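Local coordinates for type IV secretion system protein VirB11 (Brucella suis, PDB 2GZA), which hydrolyses ATP as the hexameric cytoplasmic ATPase of a type IV secretion system linked to virulence, at residues I85-P90 / I104-A109; V325-N330 / H339-W344. One frame throughout, in Å; residues are numbered along the deposited sequence.

Contact 1 of 2, residues I85-P90 / I104-A109; sequences ISDSRP and IVRPPA
P90 and R106 meet at the open end of a beta hairpin, strands 91-95 and 101-105 of the six-stranded antiparallel sheet, where the loop after helix 67-81 enters and the chain leaves again. The hairpin's pairing is carried past its strands by one backbone bond, R106 N to P90 O at 2.8 Å, lying in the carbonyl plane; the same oxygen also receives a CA-H...O contact from V105 CA. P90 lacks an amide hydrogen and cannot return the bond, consistent with the regular pairing ending here. The R106 carbonyl is bonded instead by A109 N, three residues on, which closes a beta turn; P107, at its first corner, suits the place because its ring restricts phi. The turn carries P108 and A109 back over P90, where P90 CG rests 3.8 Å from P108 CG and P90 CB lies 4.0 Å from A109 CB.

R106 does most of the joining on the other flank. CG is set between the backbone N and the carbonyl carbon (chi1 70°), and the chain bends again about its CB-CG and CG-CD bonds. Its methylenes cross I85 obliquely, R106 CG 3.7 Å from I85 CG1. D87 lies over one face of the guanidinium, toward its rim, with D87 CB 3.4 Å from R106 NH2, while P108 CD lies at the edge, in plane. The carboxylate does not complete a salt bridge: D87 OD2 is 4.6 Å from R106 NH2 and well out of the guanidinium plane, so any attraction is probably long-range. Within the loop 85-90, S86 OG and S88 OG share a hydrogen bond. Toward helix 67-81, I85 and I104 make an apolar pair, crossing at about a right angle with I85 CD1 3.8 Å from I104 CG2.

Contact 2 of 2, residues V325-N330 / H339-W344; sequences VVHVHN and HISEVW
W344 N donates an almost straight hydrogen bond, 2.9 Å and 178°, to V325 O, and V325 N answers to W344 O. This doubly bonded pair marks one end of this paired part of an antiparallel beta hairpin; H329 with H339 marks the other, through H329 N to H339 O at 2.9 Å and H339 N to H329 O at 3.1 Å. Between them S341 and E342 together face H327 in a classic beta bulge: S341 N bonds H327 O, and H327 N bonds E342 O. The small serine fits there, S341 OG at the edge of the H327 ring, 3.5 Å from H327 CD2. H339 CG, between its backbone N and carbonyl carbon (chi1 72°), sets its ring alongside H329, pointing the same way; H339 CE1 is 3.2 Å from H329 ND1, the planes steeply inclined at 86°, while H339 ND1 bonds G337 O. On the opposite face, branched V326 touches I340 and V343 (V326 CG1 to I340 CG2 3.8 Å), and helices 164-173 and 188-196 pack on V326. Neutral backbone bonds thus join the strands, while H339 and I340 reach H140 and F138 of a neighbouring subunit and H327 lies beside G182 of the probable nucleotide loop.

In the fold
Both contacts belong to hairpins, yet they lie in different sheets, their centres about 38 Å apart and their nearest atoms about 26 Å. Contact 1 stands at the mouth of its hairpin, partly buried, where regular pairing gives way to loops; one backbone bond, prolines and a folded arginine do the joining, and no other subunit touches it. Contact 2 pairs full strands, 324-331 with 339-345, at one edge of the mixed sheet that also holds strand 178-182, which runs into the predicted Walker A loop. It is mostly buried, secured by six cross-strand bonds, and reaches another subunit. Contact 1, by contrast, lies away from the nucleotide site.

Contact 1 of 2, residues I85-P90 / I104-A109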
ATOM      1  N   ILE C  85      14.181 -17.866  35.230  1.00 55.22           N
ATOM      2  CA  ILE C  85      14.844 -16.596  35.410  1.00 54.96           C
ATOM      3  C   ILE C  85      16.358 -16.855  35.474  1.00 54.89           C
ATOM      4  O   ILE C  85      16.952 -17.033  36.541  1.00 54.98           O
ATOM      5  CB  ILE C  85      14.334 -15.783  36.637  1.00 54.93           C
ATOM      6  CG1 ILE C  85      15.018 -14.410  36.680  1.00 54.57           C
ATOM      7  CG2 ILE C  85      14.543 -16.546  37.938  1.00 54.81           C
ATOM      8  CD1 ILE C  85      14.130 -13.300  37.187  1.00 53.96           C
ATOM      9  N   SER C  86      16.922 -16.897  34.285  1.00 54.63           N
ATOM     10  CA  SER C  86      18.328 -17.095  34.062  1.00 54.51           C
ATOM     11  C   SER C  86      18.924 -15.749  33.711  1.00 54.29           C
ATOM     12  O   SER C  86      18.220 -14.737  33.652  1.00 54.36           O
ATOM     13  CB  SER C  86      18.562 -18.095  32.921  1.00 54.56           C
ATOM     14  OG  SER C  86      17.887 -17.687  31.741  1.00 54.83           O
ATOM     15  N   ASP C  87      20.232 -15.747  33.475  1.00 53.89           N
ATOM     16  CA  ASP C  87      20.981 -14.576  33.076  1.00 53.48           C
ATOM     17  C   ASP C  87      20.776 -14.288  31.570  1.00 53.05           C
ATOM     18  O   ASP C  87      21.175 -13.230  31.078  1.00 52.97           O
ATOM     19  CB  ASP C  87      22.440 -14.753  33.540  1.00 53.53           C
ATOM     20  CG  ASP C  87      23.467 -14.216  32.591  1.00 53.81           C
ATOM     21  OD1 ASP C  87      24.257 -15.029  32.059  1.00 54.01           O
ATOM     22  OD2 ASP C  87      23.497 -12.983  32.387  1.00 54.11           O
ATOM     23  N   SER C  88      20.115 -15.225  30.857  1.00 52.52           N
ATOM     24  CA  SER C  88      19.723 -15.068  29.438  1.00 51.88           C
ATOM     25  C   SER C  88      18.206 -14.829  29.306  1.00 51.51           C
ATOM     26  O   SER C  88      17.690 -14.603  28.212  1.00 51.35           O
ATOM     27  CB  SER C  88      20.184 -16.268  28.607  1.00 51.85           C
ATOM     28  OG  SER C  88      19.863 -17.490  29.260  1.00 52.01           O
ATOM     29  N   ARG C  89      17.529 -14.876  30.454  1.00 50.96           N
ATOM     30  CA  ARG C  89      16.110 -14.507  30.566  1.00 50.39           C
ATOM     31  C   ARG C  89      15.900 -13.809  31.917  1.00 49.48           C
ATOM     32  O   ARG C  89      15.419 -14.411  32.874  1.00 49.50           O
ATOM     33  CB  ARG C  89      15.203 -15.724  30.404  1.00 50.52           C
ATOM     34  CG  ARG C  89      14.968 -16.095  28.940  1.00 51.29           C
ATOM     35  CD  ARG C  89      14.106 -17.324  28.758  1.00 52.38           C
ATOM     36  NE  ARG C  89      13.768 -17.517  27.348  1.00 53.79           N
ATOM     37  CZ  ARG C  89      13.256 -18.632  26.835  1.00 54.27           C
ATOM     38  NH1 ARG C  89      13.018 -19.688  27.606  1.00 54.30           N
ATOM     39  NH2 ARG C  89      12.986 -18.693  25.540  1.00 54.45           N
ATOM     40  N   PRO C  90      16.284 -12.521  31.989  1.00 48.67           N
ATOM     41  CA  PRO C  90      16.332 -11.782  33.246  1.00 47.96           C
ATOM     42  C   PRO C  90      15.094 -10.953  33.616  1.00 47.25           C
ATOM     43  O   PRO C  90      15.089 -10.317  34.669  1.00 47.13           O
ATOM     44  CB  PRO C  90      17.541 -10.861  33.041  1.00 47.91           C
ATOM     45  CG  PRO C  90      17.795 -10.836  31.529  1.00 47.97           C
ATOM     46  CD  PRO C  90      16.768 -11.694  30.874  1.00 48.43           C
ATOM     47  N   ILE C 104       9.887  -9.122  38.176  1.00 38.57           N
ATOM     48  CA  ILE C 104      11.254  -9.304  38.627  1.00 38.81           C
ATOM     49  C   ILE C 104      12.245  -9.103  37.488  1.00 38.94           C
ATOM     50  O   ILE C 104      12.124  -9.706  36.416  1.00 38.98           O
ATOM     51  CB  ILE C 104      11.478 -10.677  39.309  1.00 38.80           C
ATOM     52  CG1 ILE C 104      10.517 -10.851  40.494  1.00 39.31           C
ATOM     53  CG2 ILE C 104      12.935 -10.813  39.773  1.00 38.56           C
ATOM     54  CD1 ILE C 104      10.675 -12.148  41.257  1.00 39.57           C
ATOM     55  N   VAL C 105      13.212  -8.226  37.731  1.00 39.00           N
ATOM     56  CA  VAL C 105      14.334  -8.026  36.824  1.00 39.05           C
ATOM     57  C   VAL C 105      15.621  -8.396  37.553  1.00 39.15           C
ATOM     58  O   VAL C 105      15.858  -7.942  38.671  1.00 39.04           O
ATOM     59  CB  VAL C 105      14.435  -6.568  36.331  1.00 39.20           C
ATOM     60  CG1 VAL C 105      15.382  -6.472  35.131  1.00 39.01           C
ATOM     61  CG2 VAL C 105      13.068  -6.027  35.979  1.00 38.28           C
ATOM     62  N   ARG C 106      16.443  -9.231  36.919  1.00 39.32           N
ATOM     63  CA  ARG C 106      17.727  -9.626  37.499  1.00 39.60           C
ATOM     64  C   ARG C 106      18.953  -9.107  36.705  1.00 39.63           C
ATOM     65  O   ARG C 106      18.813  -8.723  35.544  1.00 39.53           O
ATOM     66  CB  ARG C 106      17.784 -11.137  37.782  1.00 39.53           C
ATOM     67  CG  ARG C 106      17.850 -12.029  36.573  1.00 40.20           C
ATOM     68  CD  ARG C 106      18.634 -13.292  36.876  1.00 41.13           C
ATOM     69  NE  ARG C 106      20.064 -13.118  36.606  1.00 42.65           N
ATOM     70  CZ  ARG C 106      21.027 -13.911  37.064  1.00 42.43           C
ATOM     71  NH1 ARG C 106      20.737 -14.952  37.833  1.00 42.14           N
ATOM     72  NH2 ARG C 106      22.291 -13.655  36.753  1.00 41.96           N
ATOM     73  N   PRO C 107      20.137  -9.075  37.356  1.00 39.77           N
ATOM     74  CA  PRO C 107      21.455  -8.475  37.092  1.00 39.87           C
ATOM     75  C   PRO C 107      22.089  -8.237  35.709  1.00 40.05           C
ATOM     76  O   PRO C 107      22.939  -7.346  35.616  1.00 40.53           O
ATOM     77  CB  PRO C 107      22.379  -9.319  37.940  1.00 39.76           C
ATOM     78  CG  PRO C 107      21.596  -9.485  39.136  1.00 40.34           C
ATOM     79  CD  PRO C 107      20.175  -9.731  38.672  1.00 39.87           C
ATOM     80  N   PRO C 108      21.800  -9.036  34.667  1.00 39.74           N
ATOM     81  CA  PRO C 108      22.291  -8.342  33.463  1.00 39.21           C
ATOM     82  C   PRO C 108      21.379  -7.158  33.112  1.00 38.80           C
ATOM     83  O   PRO C 108      21.874  -6.079  32.785  1.00 38.83           O
ATOM     84  CB  PRO C 108      22.282  -9.419  32.379  1.00 39.16           C
ATOM     85  CG  PRO C 108      21.303 -10.446  32.864  1.00 39.77           C
ATOM     86  CD  PRO C 108      21.238 -10.367  34.382  1.00 39.79           C
ATOM     87  N   ALA C 109      20.066  -7.345  33.226  1.00 38.13           N
ATOM     88  CA  ALA C 109      19.113  -6.311  32.837  1.00 37.60           C
ATOM     89  C   ALA C 109      18.911  -5.194  33.872  1.00 37.28           C
ATOM     90  O   ALA C 109      18.351  -4.152  33.549  1.00 37.26           O
ATOM     91  CB  ALA C 109      17.789  -6.934  32.438  1.00 37.28           C
TER

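Contact 2 of 2, residues V325-N330 / H339-W344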
ATOM      1  N   VAL C 325      11.091  20.195  23.599  1.00 33.49           N
ATOM      2  CA  VAL C 325      12.355  19.769  23.007  1.00 33.77           C
ATOM      3  C   VAL C 325      13.397  20.855  23.264  1.00 34.31           C
ATOM      4  O   VAL C 325      13.230  21.997  22.827  1.00 34.31           O
ATOM      5  CB  VAL C 325      12.253  19.509  21.468  1.00 33.86           C
ATOM      6  CG1 VAL C 325      13.612  19.092  20.891  1.00 33.20           C
ATOM      7  CG2 VAL C 325      11.203  18.461  21.147  1.00 33.62           C
ATOM      8  N   VAL C 326      14.458  20.500  23.982  1.00 34.79           N
ATOM      9  CA  VAL C 326      15.564  21.422  24.235  1.00 35.44           C
ATOM     10  C   VAL C 326      16.740  21.041  23.357  1.00 35.97           C
ATOM     11  O   VAL C 326      17.249  19.931  23.458  1.00 35.87           O
ATOM     12  CB  VAL C 326      16.050  21.369  25.695  1.00 35.59           C
ATOM     13  CG1 VAL C 326      16.852  22.628  26.028  1.00 35.29           C
ATOM     14  CG2 VAL C 326      14.888  21.186  26.660  1.00 35.61           C
ATOM     15  N   HIS C 327      17.169  21.954  22.493  1.00 36.87           N
ATOM     16  CA  HIS C 327      18.293  21.671  21.607  1.00 37.94           C
ATOM     17  C   HIS C 327      19.577  22.299  22.107  1.00 38.70           C
ATOM     18  O   HIS C 327      19.625  23.491  22.370  1.00 38.78           O
ATOM     19  CB  HIS C 327      18.010  22.115  20.175  1.00 38.00           C
ATOM     20  CG  HIS C 327      19.159  21.894  19.237  1.00 38.60           C
ATOM     21  ND1 HIS C 327      19.569  20.638  18.851  1.00 39.29           N
ATOM     22  CD2 HIS C 327      19.992  22.766  18.620  1.00 39.21           C
ATOM     23  CE1 HIS C 327      20.604  20.748  18.033  1.00 39.24           C
ATOM     24  NE2 HIS C 327      20.880  22.028  17.876  1.00 39.12           N
ATOM     25  N   VAL C 328      20.614  21.483  22.236  1.00 39.95           N
ATOM     26  CA  VAL C 328      21.933  21.962  22.649  1.00 41.23           C
ATOM     27  C   VAL C 328      22.884  22.045  21.461  1.00 42.28           C
ATOM     28  O   VAL C 328      22.933  21.140  20.628  1.00 42.46           O
ATOM     29  CB  VAL C 328      22.588  21.060  23.716  1.00 41.12           C
ATOM     30  CG1 VAL C 328      23.812  21.751  24.298  1.00 41.49           C
ATOM     31  CG2 VAL C 328      21.617  20.722  24.820  1.00 40.80           C
ATOM     32  N   HIS C 329      23.647  23.141  21.400  1.00 43.81           N
ATOM     33  CA  HIS C 329      24.689  23.289  20.390  1.00 45.35           C
ATOM     34  C   HIS C 329      26.045  23.578  21.002  1.00 46.24           C
ATOM     35  O   HIS C 329      26.155  24.333  21.966  1.00 46.31           O
ATOM     36  CB  HIS C 329      24.386  24.367  19.364  1.00 45.45           C
ATOM     37  CG  HIS C 329      25.532  24.635  18.435  1.00 46.82           C
ATOM     38  ND1 HIS C 329      26.157  25.861  18.347  1.00 48.00           N
ATOM     39  CD2 HIS C 329      26.196  23.817  17.583  1.00 47.61           C
ATOM     40  CE1 HIS C 329      27.134  25.798  17.456  1.00 48.40           C
ATOM     41  NE2 HIS C 329      27.182  24.565  16.984  1.00 48.38           N
ATOM     42  N   ASN C 330      27.083  22.972  20.434  1.00 47.42           N
ATOM     43  CA  ASN C 330      28.450  23.298  20.841  1.00 48.57           C
ATOM     44  C   ASN C 330      28.882  24.554  20.121  1.00 49.15           C
ATOM     45  O   ASN C 330      29.156  24.518  18.966  1.00 49.09           O
ATOM     46  CB  ASN C 330      29.438  22.173  20.489  1.00 48.70           C
ATOM     47  CG  ASN C 330      29.888  21.364  21.703  1.00 49.45           C
ATOM     48  OD1 ASN C 330      29.228  21.343  22.741  1.00 50.70           O
ATOM     49  ND2 ASN C 330      31.024  20.685  21.567  1.00 50.05           N
ATOM     50  N   HIS C 339      25.853  26.002  24.617  1.00 48.07           N
ATOM     51  CA  HIS C 339      24.626  26.775  24.803  1.00 47.11           C
ATOM     52  C   HIS C 339      23.383  26.089  24.234  1.00 46.39           C
ATOM     53  O   HIS C 339      23.484  25.110  23.500  1.00 46.32           O
ATOM     54  CB  HIS C 339      24.795  28.166  24.199  1.00 47.02           C
ATOM     55  CG  HIS C 339      24.799  28.171  22.706  1.00 47.05           C
ATOM     56  ND1 HIS C 339      25.914  27.846  21.964  1.00 47.57           N
ATOM     57  CD2 HIS C 339      23.821  28.446  21.816  1.00 46.88           C
ATOM     58  CE1 HIS C 339      25.624  27.929  20.678  1.00 47.34           C
ATOM     59  NE2 HIS C 339      24.360  28.290  20.562  1.00 46.95           N
ATOM     60  N   ILE C 340      22.214  26.618  24.586  1.00 45.52           N
ATOM     61  CA  ILE C 340      20.952  26.156  24.036  1.00 44.66           C
ATOM     62  C   ILE C 340      20.535  27.063  22.887  1.00 44.16           C
ATOM     63  O   ILE C 340      20.529  28.282  23.020  1.00 43.95           O
ATOM     64  CB  ILE C 340      19.859  26.097  25.115  1.00 44.75           C
ATOM     65  CG1 ILE C 340      20.303  25.182  26.259  1.00 44.53           C
ATOM     66  CG2 ILE C 340      18.526  25.639  24.513  1.00 44.99           C
ATOM     67  CD1 ILE C 340      19.368  25.165  27.445  1.00 44.55           C
ATOM     68  N   SER C 341      20.199  26.444  21.761  1.00 43.75           N
ATOM     69  CA  SER C 341      19.809  27.147  20.542  1.00 43.34           C
ATOM     70  C   SER C 341      18.335  27.518  20.548  1.00 43.02           C
ATOM     71  O   SER C 341      17.970  28.639  20.202  1.00 43.02           O
ATOM     72  CB  SER C 341      20.080  26.266  19.320  1.00 43.31           C
ATOM     73  OG  SER C 341      21.442  25.902  19.227  1.00 43.87           O
ATOM     74  N   GLU C 342      17.499  26.559  20.935  1.00 42.59           N
ATOM     75  CA  GLU C 342      16.057  26.685  20.836  1.00 42.28           C
ATOM     76  C   GLU C 342      15.408  25.835  21.914  1.00 41.57           C
ATOM     77  O   GLU C 342      15.918  24.776  22.267  1.00 41.58           O
ATOM     78  CB  GLU C 342      15.596  26.214  19.449  1.00 42.46           C
ATOM     79  CG  GLU C 342      14.097  26.391  19.152  1.00 43.43           C
ATOM     80  CD  GLU C 342      13.652  25.736  17.839  1.00 44.47           C
ATOM     81  OE1 GLU C 342      12.419  25.657  17.613  1.00 44.82           O
ATOM     82  OE2 GLU C 342      14.517  25.300  17.036  1.00 45.05           O
ATOM     83  N   VAL C 343      14.293  26.319  22.442  1.00 40.71           N
ATOM     84  CA  VAL C 343      13.417  25.522  23.281  1.00 39.95           C
ATOM     85  C   VAL C 343      12.071  25.501  22.582  1.00 39.57           C
ATOM     86  O   VAL C 343      11.470  26.547  22.339  1.00 39.71           O
ATOM     87  CB  VAL C 343      13.273  26.101  24.697  1.00 39.91           C
ATOM     88  CG1 VAL C 343      12.227  25.330  25.478  1.00 39.92           C
ATOM     89  CG2 VAL C 343      14.606  26.077  25.420  1.00 39.56           C
ATOM     90  N   TRP C 344      11.615  24.311  22.237  1.00 38.84           N
ATOM     91  CA  TRP C 344      10.353  24.158  21.559  1.00 38.21           C
ATOM     92  C   TRP C 344       9.284  23.767  22.578  1.00 38.22           C
ATOM     93  O   TRP C 344       9.462  22.829  23.354  1.00 38.17           O
ATOM     94  CB  TRP C 344      10.498  23.127  20.432  1.00 38.08           C
ATOM     95  CG  TRP C 344       9.251  22.895  19.658  1.00 37.48           C
ATOM     96  CD1 TRP C 344       8.898  23.491  18.486  1.00 37.03           C
ATOM     97  CD2 TRP C 344       8.183  22.004  19.998  1.00 37.09           C
ATOM     98  NE1 TRP C 344       7.673  23.027  18.074  1.00 37.42           N
ATOM     99  CE2 TRP C 344       7.209  22.115  18.983  1.00 37.17           C
ATOM    100  CE3 TRP C 344       7.950  21.126  21.064  1.00 36.93           C
ATOM    101  CZ2 TRP C 344       6.020  21.386  19.001  1.00 37.21           C
ATOM    102  CZ3 TRP C 344       6.763  20.395  21.084  1.00 37.51           C
ATOM    103  CH2 TRP C 344       5.811  20.533  20.056  1.00 37.43           C
TER